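Local coordinates for ABC transporter substrate-binding protein-branched chain amino acid transport (Streptococcus pneumoniae, PDB 4GNR), which binds isoleucine as the substrate-binding protein LivJ and probably delivers branched-chain amino acids to an ABC transporter for uptake, at residues F128-Y136 / V345-P353. Sequence-based numbering, arbitrary orientation. Where two conformers were deposited one is given.
Sequences FQGKIISNY and VEAAEVVKP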
# COMPACT_ATOMS: atom_id res chain seq x y z
N PHE A 128 -1.73 -5.75 12.08
CA PHE A 128 -2.51 -6.78 11.37
C PHE A 128 -1.56 -7.55 10.43
O PHE A 128 -1.59 -8.79 10.40
CB PHE A 128 -3.64 -6.02 10.64
CG PHE A 128 -4.43 -6.75 9.57
CD1 PHE A 128 -5.72 -7.19 9.80
CD2 PHE A 128 -3.95 -6.84 8.29
CE1 PHE A 128 -6.47 -7.75 8.77
CE2 PHE A 128 -4.70 -7.38 7.27
CZ PHE A 128 -5.97 -7.82 7.52
N GLN A 129 -0.72 -6.85 9.66
CA GLN A 129 0.21 -7.52 8.77
C GLN A 129 1.18 -8.45 9.51
O GLN A 129 1.43 -9.58 9.10
CB GLN A 129 1.01 -6.55 7.91
CG GLN A 129 0.15 -5.72 6.97
CD GLN A 129 0.98 -5.11 5.85
OE1 GLN A 129 1.39 -5.81 4.93
NE2 GLN A 129 1.22 -3.81 5.91
N GLY A 130 1.76 -7.94 10.60
CA GLY A 130 2.73 -8.76 11.35
C GLY A 130 2.12 -10.03 11.93
O GLY A 130 2.76 -11.08 11.97
N LYS A 131 0.88 -9.92 12.39
CA LYS A 131 0.15 -11.08 12.94
C LYS A 131 -0.12 -12.12 11.86
O LYS A 131 0.06 -13.31 12.07
CB LYS A 131 -1.18 -10.63 13.57
CG LYS A 131 -1.06 -9.83 14.83
CD LYS A 131 -2.39 -9.22 15.23
CE LYS A 131 -2.31 -8.38 16.47
NZ LYS A 131 -3.62 -7.73 16.61
N ILE A 132 -0.57 -11.64 10.70
CA ILE A 132 -0.82 -12.54 9.57
C ILE A 132 0.47 -13.24 9.15
O ILE A 132 0.48 -14.45 8.90
CB ILE A 132 -1.44 -11.78 8.42
CG1 ILE A 132 -2.92 -11.46 8.75
CG2 ILE A 132 -1.32 -12.58 7.12
CD1 ILE A 132 -3.53 -10.51 7.71
N ILE A 133 1.57 -12.48 9.04
CA ILE A 133 2.83 -13.08 8.65
C ILE A 133 3.23 -14.16 9.67
O ILE A 133 3.64 -15.26 9.30
CB ILE A 133 3.92 -12.01 8.44
CG1 ILE A 133 3.58 -11.16 7.20
CG2 ILE A 133 5.29 -12.66 8.27
CD1 ILE A 133 4.39 -9.87 7.08
N SER A 134 3.16 -13.85 10.95
CA SER A 134 3.48 -14.85 11.99
C SER A 134 2.61 -16.11 11.85
O SER A 134 3.11 -17.24 11.85
CB SER A 134 3.31 -14.27 13.38
OG SER A 134 3.66 -15.21 14.38
N ASN A 135 1.30 -15.92 11.73
CA ASN A 135 0.41 -17.08 11.59
C ASN A 135 0.73 -17.91 10.35
O ASN A 135 0.74 -19.14 10.39
CB ASN A 135 -1.06 -16.63 11.50
CG ASN A 135 -1.60 -15.98 12.77
OD1 ASN A 135 -1.02 -16.09 13.85
ND2 ASN A 135 -2.76 -15.33 12.63
N TYR A 136 0.98 -17.23 9.24
CA TYR A 136 1.21 -17.91 7.97
C TYR A 136 2.52 -18.69 7.98
O TYR A 136 2.60 -19.87 7.58
CB TYR A 136 1.17 -16.91 6.81
CG TYR A 136 1.11 -17.57 5.47
CD1 TYR A 136 2.27 -17.91 4.77
CD2 TYR A 136 -0.11 -17.94 4.92
CE1 TYR A 136 2.20 -18.56 3.53
CE2 TYR A 136 -0.19 -18.58 3.68
CZ TYR A 136 0.97 -18.90 3.00
OH TYR A 136 0.95 -19.56 1.79
N VAL A 345 2.33 -14.51 -9.62
CA VAL A 345 1.46 -14.94 -8.53
C VAL A 345 0.68 -16.16 -9.04
O VAL A 345 -0.08 -16.07 -10.01
CB VAL A 345 0.54 -13.84 -8.01
CG1 VAL A 345 -0.47 -14.39 -7.01
CG2 VAL A 345 1.37 -12.73 -7.37
N GLU A 346 0.87 -17.28 -8.37
CA GLU A 346 0.22 -18.53 -8.75
C GLU A 346 -0.96 -18.90 -7.87
O GLU A 346 -1.88 -19.60 -8.32
CB GLU A 346 1.27 -19.66 -8.73
CG GLU A 346 2.35 -19.50 -9.82
CD GLU A 346 3.43 -20.58 -9.80
OE1 GLU A 346 3.66 -21.18 -8.72
OE2 GLU A 346 4.06 -20.80 -10.85
N ALA A 347 -1.00 -18.33 -6.67
CA ALA A 347 -2.04 -18.66 -5.70
C ALA A 347 -2.24 -17.48 -4.76
O ALA A 347 -1.33 -16.68 -4.56
CB ALA A 347 -1.68 -19.91 -4.88
N ALA A 348 -3.45 -17.37 -4.25
CA ALA A 348 -3.81 -16.34 -3.29
C ALA A 348 -4.69 -17.03 -2.24
O ALA A 348 -5.54 -17.86 -2.59
CB ALA A 348 -4.54 -15.16 -3.94
N GLU A 349 -4.46 -16.71 -0.97
CA GLU A 349 -5.20 -17.26 0.20
C GLU A 349 -5.72 -16.13 1.08
O GLU A 349 -4.93 -15.33 1.57
CB GLU A 349 -4.26 -18.14 1.05
CG GLU A 349 -3.70 -19.34 0.31
CD GLU A 349 -2.58 -20.01 1.09
OE1 GLU A 349 -1.42 -19.82 0.68
OE2 GLU A 349 -2.81 -20.60 2.17
N VAL A 350 -7.04 -16.09 1.32
CA VAL A 350 -7.61 -15.06 2.19
C VAL A 350 -7.08 -15.34 3.60
O VAL A 350 -7.17 -16.46 4.08
CB VAL A 350 -9.14 -15.07 2.18
CG1 VAL A 350 -9.69 -14.11 3.21
CG2 VAL A 350 -9.63 -14.72 0.78
N VAL A 351 -6.56 -14.31 4.24
CA VAL A 351 -5.97 -14.40 5.57
C VAL A 351 -6.42 -13.26 6.45
O VAL A 351 -6.69 -12.17 5.98
CB VAL A 351 -4.40 -14.40 5.48
CG1 VAL A 351 -3.88 -15.71 4.91
CG2 VAL A 351 -3.89 -13.21 4.67
N LYS A 352 -6.48 -13.54 7.74
CA LYS A 352 -6.85 -12.52 8.73
C LYS A 352 -6.09 -12.90 10.02
O LYS A 352 -5.71 -14.04 10.19
CB LYS A 352 -8.37 -12.46 8.95
CG LYS A 352 -8.94 -13.73 9.52
CD LYS A 352 -10.46 -13.70 9.69
CE LYS A 352 -10.95 -15.02 10.27
NZ LYS A 352 -12.42 -15.08 10.47
N PRO A 353 -5.88 -11.94 10.94
CA PRO A 353 -5.17 -12.29 12.17
C PRO A 353 -5.88 -13.32 13.00
O PRO A 353 -7.10 -13.44 12.90
CB PRO A 353 -5.13 -10.98 12.94
CG PRO A 353 -5.25 -9.95 11.94
CD PRO A 353 -6.15 -10.51 10.86
OXT PRO A 353 -5.22 -14.02 13.77
O HOH W 1 -3.71 -15.57 10.18
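Ile132 packs against the C-terminal tail, and its side chain is a good one to follow outward. CB splits into two branches. CG2, anti to the backbone N, reaches Val351, with CG2 to CG2 at 3.6 Å. The other branch, CG1, runs alongside the link between Lys352 and Pro353 and lies 3.7 Å from Pro353 N. Its tip CD1 ends near Val351 O and Lys352 CA, while also resting over one face of the Phe128 ring, toward its rim, in its own helix. That ring, swung out by a chi1 of 167°, takes the proline: Phe128 CE1 is 3.5 Å from Pro353 CD. The extended Lys131 side chain crosses the proline ring obliquely, with its CB and CD both 4.0 Å from Pro353 CB.

Polar contacts flank this apolar patch. Asn135 ND2 makes a weak hydrogen bond to the terminal carboxylate, Pro353 OXT, at 3.0 Å, and a water links the same nitrogen to Lys352 O. Earlier in the strand, in this conformer of Glu349, Tyr136 OH donates to Glu349 OE1 at 2.6 Å, on the syn side, 18° out of the carboxylate plane. Ile251 of strand 248-252 also packs on Ile132. Helix 126-139 thus lies against the edge strand 344-351 of the mixed sheet and the tail beyond it, helix-on-sheet packing within one lobe of the two-lobed periplasmic binding protein fold.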